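Putative ABC transporter (Thermobispora bispora, PDB 4PE6) probably serves as the solute-binding protein of an ABC transporter, capturing a sugar-like ligand, and is seen here with a trihydroxybutanoic acid bound. Local coordinates at residues 143-156 against 175-188. Numbering follows the deposited sequence.
With LTH ((2R,3S)-2,3,4-trihydroxybutanoic acid), chain C.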
loop_
_atom_site.group_PDB
_atom_site.type_symbol
_atom_site.label_atom_id
_atom_site.label_comp_id
_atom_site.label_asym_id
_atom_site.label_seq_id
_atom_site.Cartn_x
_atom_site.Cartn_y
_atom_site.Cartn_z
ATOM N N ILE A 143 -4.682 -5.549 -23.983
ATOM C CA ILE A 143 -4.265 -6.708 -24.785
ATOM C C ILE A 143 -5.464 -7.288 -25.552
ATOM O O ILE A 143 -5.467 -8.449 -25.987
ATOM C CB ILE A 143 -3.522 -7.768 -23.926
ATOM C CG1 ILE A 143 -4.429 -8.370 -22.848
ATOM C CG2 ILE A 143 -2.310 -7.130 -23.263
ATOM C CD1 ILE A 143 -3.868 -9.587 -22.137
ATOM N N GLY A 144 -6.498 -6.473 -25.708
ATOM C CA GLY A 144 -7.660 -6.871 -26.486
ATOM C C GLY A 144 -8.483 -7.996 -25.877
ATOM O O GLY A 144 -9.237 -8.648 -26.586
ATOM N N GLY A 145 -8.375 -8.201 -24.565
ATOM C CA GLY A 145 -9.173 -9.213 -23.888
ATOM C C GLY A 145 -8.798 -10.641 -24.231
ATOM O O GLY A 145 -9.600 -11.556 -24.072
ATOM N N LYS A 146 -7.571 -10.843 -24.694
ATOM C CA LYS A 146 -7.102 -12.176 -25.019
ATOM C C LYS A 146 -5.587 -12.232 -24.887
ATOM O O LYS A 146 -4.912 -11.209 -24.934
ATOM C CB LYS A 146 -7.504 -12.558 -26.447
ATOM C CG LYS A 146 -6.783 -11.774 -27.533
ATOM C CD LYS A 146 -6.832 -12.496 -28.873
ATOM C CE LYS A 146 -6.187 -11.662 -29.977
ATOM N NZ LYS A 146 -7.032 -10.492 -30.381
ATOM N N GLY A 147 -5.073 -13.438 -24.710
ATOM C CA GLY A 147 -3.652 -13.666 -24.593
ATOM C C GLY A 147 -3.305 -14.328 -23.286
ATOM O O GLY A 147 -4.174 -14.879 -22.591
ATOM N N ASN A 148 -2.012 -14.285 -22.961
ATOM C CA ASN A 148 -1.494 -14.958 -21.796
ATOM C C ASN A 148 -1.043 -13.941 -20.756
ATOM O O ASN A 148 -0.395 -12.941 -21.076
ATOM C CB ASN A 148 -0.318 -15.856 -22.184
ATOM C CG ASN A 148 -0.719 -16.981 -23.116
ATOM O OD1 ASN A 148 -1.806 -17.571 -22.981
ATOM N ND2 ASN A 148 0.173 -17.324 -24.048
ATOM N N VAL A 149 -1.408 -14.191 -19.509
ATOM C CA VAL A 149 -1.005 -13.318 -18.420
ATOM C C VAL A 149 -0.376 -14.048 -17.248
ATOM O O VAL A 149 -0.665 -15.243 -16.990
ATOM C CB VAL A 149 -2.177 -12.477 -17.887
ATOM C CG1 VAL A 149 -2.739 -11.600 -18.982
ATOM C CG2 VAL A 149 -3.247 -13.370 -17.285
ATOM N N ILE A 150 0.471 -13.312 -16.520
ATOM C CA ILE A 150 1.001 -13.787 -15.253
ATOM C C ILE A 150 0.392 -12.926 -14.144
ATOM O O ILE A 150 0.325 -11.709 -14.273
ATOM C CB ILE A 150 2.536 -13.702 -15.213
ATOM C CG1 ILE A 150 3.140 -14.705 -16.191
ATOM C CG2 ILE A 150 3.068 -13.914 -13.798
ATOM C CD1 ILE A 150 4.650 -14.653 -16.278
ATOM N N VAL A 151 -0.070 -13.567 -13.077
ATOM C CA VAL A 151 -0.511 -12.856 -11.886
ATOM C C VAL A 151 0.604 -12.928 -10.852
ATOM O O VAL A 151 1.045 -14.020 -10.481
ATOM C CB VAL A 151 -1.799 -13.473 -11.292
ATOM C CG1 VAL A 151 -2.274 -12.703 -10.055
ATOM C CG2 VAL A 151 -2.899 -13.515 -12.341
ATOM N N VAL A 152 1.008 -11.764 -10.354
ATOM C CA VAL A 152 1.982 -11.661 -9.291
ATOM C C VAL A 152 1.283 -11.105 -8.074
ATOM O O VAL A 152 0.875 -9.950 -8.055
ATOM C CB VAL A 152 3.143 -10.718 -9.657
ATOM C CG1 VAL A 152 4.128 -10.665 -8.511
ATOM C CG2 VAL A 152 3.821 -11.125 -10.970
ATOM N N ARG A 153 1.114 -11.941 -7.062
ATOM C CA ARG A 153 0.442 -11.539 -5.848
ATOM C C ARG A 153 1.284 -10.601 -4.989
ATOM O O ARG A 153 2.535 -10.576 -5.054
ATOM C CB ARG A 153 0.034 -12.764 -5.044
ATOM C CG ARG A 153 -0.954 -13.638 -5.797
ATOM C CD ARG A 153 -1.424 -14.849 -4.998
ATOM N NE ARG A 153 -2.156 -14.461 -3.805
ATOM C CZ ARG A 153 -2.866 -15.309 -3.049
ATOM N NH1 ARG A 153 -2.916 -16.588 -3.343
ATOM N NH2 ARG A 153 -3.507 -14.880 -1.980
ATOM N N GLY A 154 0.577 -9.841 -4.164
ATOM C CA GLY A 154 1.202 -8.850 -3.293
ATOM C C GLY A 154 1.675 -9.388 -1.958
ATOM O O GLY A 154 2.356 -10.426 -1.901
ATOM N N VAL A 155 1.344 -8.668 -0.889
ATOM C CA VAL A 155 1.770 -9.025 0.458
ATOM C C VAL A 155 0.892 -10.162 0.977
ATOM O O VAL A 155 -0.007 -9.951 1.798
ATOM C CB VAL A 155 1.798 -7.801 1.393
ATOM C CG1 VAL A 155 2.347 -8.142 2.761
ATOM C CG2 VAL A 155 2.696 -6.712 0.772
ATOM N N VAL A 156 1.212 -11.376 0.510
ATOM C CA VAL A 156 0.431 -12.595 0.840
ATOM C C VAL A 156 0.394 -12.803 2.344
ATOM O O VAL A 156 1.413 -12.705 3.031
ATOM C CB VAL A 156 0.977 -13.843 0.099
ATOM C CG1 VAL A 156 0.320 -15.143 0.582
ATOM C CG2 VAL A 156 0.777 -13.692 -1.415
ATOM N N TYR A 175 -12.958 -12.138 -18.693
ATOM C CA TYR A 175 -12.224 -12.269 -19.951
ATOM C C TYR A 175 -11.835 -13.746 -20.204
ATOM O O TYR A 175 -10.692 -14.152 -19.969
ATOM C CB TYR A 175 -10.978 -11.357 -19.935
ATOM C CG TYR A 175 -11.266 -9.868 -19.834
ATOM C CD1 TYR A 175 -11.577 -9.272 -18.609
ATOM C CD2 TYR A 175 -11.219 -9.050 -20.958
ATOM C CE1 TYR A 175 -11.842 -7.922 -18.516
ATOM C CE2 TYR A 175 -11.474 -7.692 -20.872
ATOM C CZ TYR A 175 -11.781 -7.126 -19.652
ATOM O OH TYR A 175 -12.043 -5.774 -19.568
ATOM N N PRO A 176 -12.786 -14.560 -20.704
ATOM C CA PRO A 176 -12.595 -15.993 -20.982
ATOM C C PRO A 176 -11.427 -16.309 -21.915
ATOM O O PRO A 176 -10.845 -17.372 -21.810
ATOM C CB PRO A 176 -13.906 -16.394 -21.685
ATOM C CG PRO A 176 -14.904 -15.401 -21.232
ATOM C CD PRO A 176 -14.150 -14.117 -21.050
ATOM N N GLN A 177 -11.097 -15.410 -22.831
ATOM C CA GLN A 177 -10.021 -15.661 -23.779
ATOM C C GLN A 177 -8.648 -15.300 -23.208
ATOM O O GLN A 177 -7.645 -15.443 -23.890
ATOM C CB GLN A 177 -10.254 -14.889 -25.083
ATOM C CG GLN A 177 -11.604 -15.154 -25.735
ATOM C CD GLN A 177 -11.855 -16.629 -25.938
ATOM O OE1 GLN A 177 -12.888 -17.162 -25.520
ATOM N NE2 GLN A 177 -10.904 -17.308 -26.576
ATOM N N VAL A 178 -8.602 -14.808 -21.976
ATOM C CA VAL A 178 -7.327 -14.602 -21.300
ATOM C C VAL A 178 -7.006 -15.832 -20.459
ATOM O O VAL A 178 -7.868 -16.336 -19.751
ATOM C CB VAL A 178 -7.350 -13.315 -20.452
ATOM C CG1 VAL A 178 -6.104 -13.193 -19.584
ATOM C CG2 VAL A 178 -7.459 -12.119 -21.384
ATOM N N LYS A 179 -5.765 -16.307 -20.568
ATOM C CA LYS A 179 -5.287 -17.484 -19.868
ATOM C C LYS A 179 -4.197 -17.055 -18.885
ATOM O O LYS A 179 -3.259 -16.326 -19.259
ATOM C CB LYS A 179 -4.684 -18.499 -20.850
ATOM C CG LYS A 179 -5.635 -19.005 -21.938
ATOM C CD LYS A 179 -6.836 -19.716 -21.323
ATOM C CE LYS A 179 -7.670 -20.480 -22.350
ATOM N NZ LYS A 179 -8.695 -19.620 -23.012
ATOM N N THR A 180 -4.333 -17.494 -17.634
ATOM C CA THR A 180 -3.311 -17.256 -16.639
ATOM C C THR A 180 -2.298 -18.381 -16.795
ATOM O O THR A 180 -2.625 -19.537 -16.553
ATOM C CB THR A 180 -3.871 -17.204 -15.196
ATOM O OG1 THR A 180 -4.733 -16.076 -15.035
ATOM C CG2 THR A 180 -2.752 -17.065 -14.201
ATOM N N VAL A 181 -1.088 -18.054 -17.222
ATOM C CA VAL A 181 -0.078 -19.073 -17.487
ATOM C C VAL A 181 0.826 -19.324 -16.291
ATOM O O VAL A 181 1.556 -20.324 -16.275
ATOM C CB VAL A 181 0.769 -18.785 -18.754
ATOM C CG1 VAL A 181 -0.099 -18.897 -20.011
ATOM C CG2 VAL A 181 1.471 -17.434 -18.671
ATOM N N ALA A 182 0.787 -18.422 -15.304
ATOM C CA ALA A 182 1.458 -18.629 -14.027
ATOM C C ALA A 182 0.949 -17.659 -12.962
ATOM O O ALA A 182 0.576 -16.515 -13.265
ATOM C CB ALA A 182 2.970 -18.488 -14.185
ATOM N N THR A 183 0.886 -18.144 -11.728
ATOM C CA THR A 183 0.688 -17.300 -10.568
ATOM C C THR A 183 1.882 -17.430 -9.616
ATOM O O THR A 183 2.294 -18.538 -9.238
ATOM C CB THR A 183 -0.609 -17.661 -9.837
ATOM O OG1 THR A 183 -1.677 -17.715 -10.801
ATOM C CG2 THR A 183 -0.944 -16.630 -8.753
ATOM N N VAL A 184 2.408 -16.287 -9.211
ATOM C CA VAL A 184 3.510 -16.233 -8.281
ATOM C C VAL A 184 3.289 -15.176 -7.204
ATOM O O VAL A 184 2.348 -14.393 -7.287
ATOM C CB VAL A 184 4.835 -15.996 -9.015
ATOM C CG1 VAL A 184 5.054 -17.116 -10.010
ATOM C CG2 VAL A 184 4.870 -14.630 -9.704
ATOM N N THR A 185 4.155 -15.176 -6.195
ATOM C CA THR A 185 4.136 -14.169 -5.130
ATOM C C THR A 185 5.300 -13.188 -5.286
ATOM O O THR A 185 6.470 -13.591 -5.352
ATOM C CB THR A 185 4.248 -14.803 -3.752
ATOM O OG1 THR A 185 3.113 -15.638 -3.501
ATOM C CG2 THR A 185 4.354 -13.725 -2.661
ATOM N N GLY A 186 4.975 -11.906 -5.294
ATOM C CA GLY A 186 5.963 -10.840 -5.417
ATOM C C GLY A 186 6.161 -9.985 -4.174
ATOM O O GLY A 186 7.152 -9.271 -4.095
HETATM N N MSE A 187 5.223 -10.025 -3.216
HETATM C CA MSE A 187 5.280 -9.169 -2.003
HETATM C C MSE A 187 5.301 -7.660 -2.309
HETATM O O MSE A 187 5.765 -6.872 -1.500
HETATM C CB MSE A 187 6.460 -9.553 -1.075
HETATM C CG MSE A 187 6.571 -11.041 -0.752
HETATM SE SE MSE A 187 5.021 -11.735 0.264
HETATM C CE MSE A 187 5.318 -10.858 1.987
ATOM N N CYS A 188 4.739 -7.264 -3.453
ATOM C CA CYS A 188 4.835 -5.874 -3.998
ATOM C C CYS A 188 6.271 -5.348 -3.973
ATOM O O CYS A 188 6.517 -4.164 -3.743
ATOM C CB CYS A 188 3.911 -4.890 -3.283
ATOM S SG CYS A 188 2.276 -5.540 -2.898
HETATM O O1 LTH C . 2.339 -2.481 -1.072
HETATM C C1 LTH C . 2.139 -2.700 0.180
HETATM O O LTH C . 2.975 -3.156 0.989
HETATM C C2 LTH C . 0.776 -2.281 0.784
HETATM O O2 LTH C . 0.694 -2.644 2.185
HETATM C C3 LTH C . -0.385 -2.945 0.074
HETATM O O3 LTH C . -0.256 -4.363 0.157
HETATM C C4 LTH C . -1.697 -2.533 0.772
HETATM O O4 LTH C . -1.831 -1.103 0.563
HETATM O O HOH W 1 -11.922 -12.597 -23.038
HETATM O O HOH W 2 3.976 -8.337 -6.021
#
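Val149 and Val178 meet at about a right angle on one face of a pair of parallel strands, CG2 of Val149 lying 3.7 Å from CG1 of Val178. The strands' backbones are joined by regular hydrogen bonds, among them Val149 N to Lys179 O (2.8 Å) and Arg153 N to Val184 O. Between these, the pairing slips by one residue: Val149 O receives Val181 N, yet Val151 N turns to Ala182 O, a beta bulge in the parallel pairing with Val181 as the extra residue. There chi1 of -67° sets Val181 CG1 anti to the carbonyl carbon, against CG and OD1 of Asn148, whose ND2 is bonded to Thr206 O, and leaves CG2 between the backbone N and that carbon, 3.5 Å from Val149 O. Strands 147-153 and 178-185, linked through helix 159-173, form a beta-alpha-beta crossover at one edge of the sheet of this periplasmic-binding-protein fold. Arg153 can be traced outward: CB and CG lie beside Val184 O, CD comes 4.2 Å from Thr183 CG2, and the bend at chi3 (63°) leads away to NE, in a salt bridge with Glu161, while the side chain also makes a cation-pi contact with Tyr165. At the C-terminal ends, Arg153 O takes Gly186 N (2.8 Å) and a water that also binds Cys188 N. Cys188 SG, disulfide-bonded to Cys213, packs 3.5 Å from Gly154 CA, and Val155 CG2 lies 3.6 Å from carboxylate O of the bound acid.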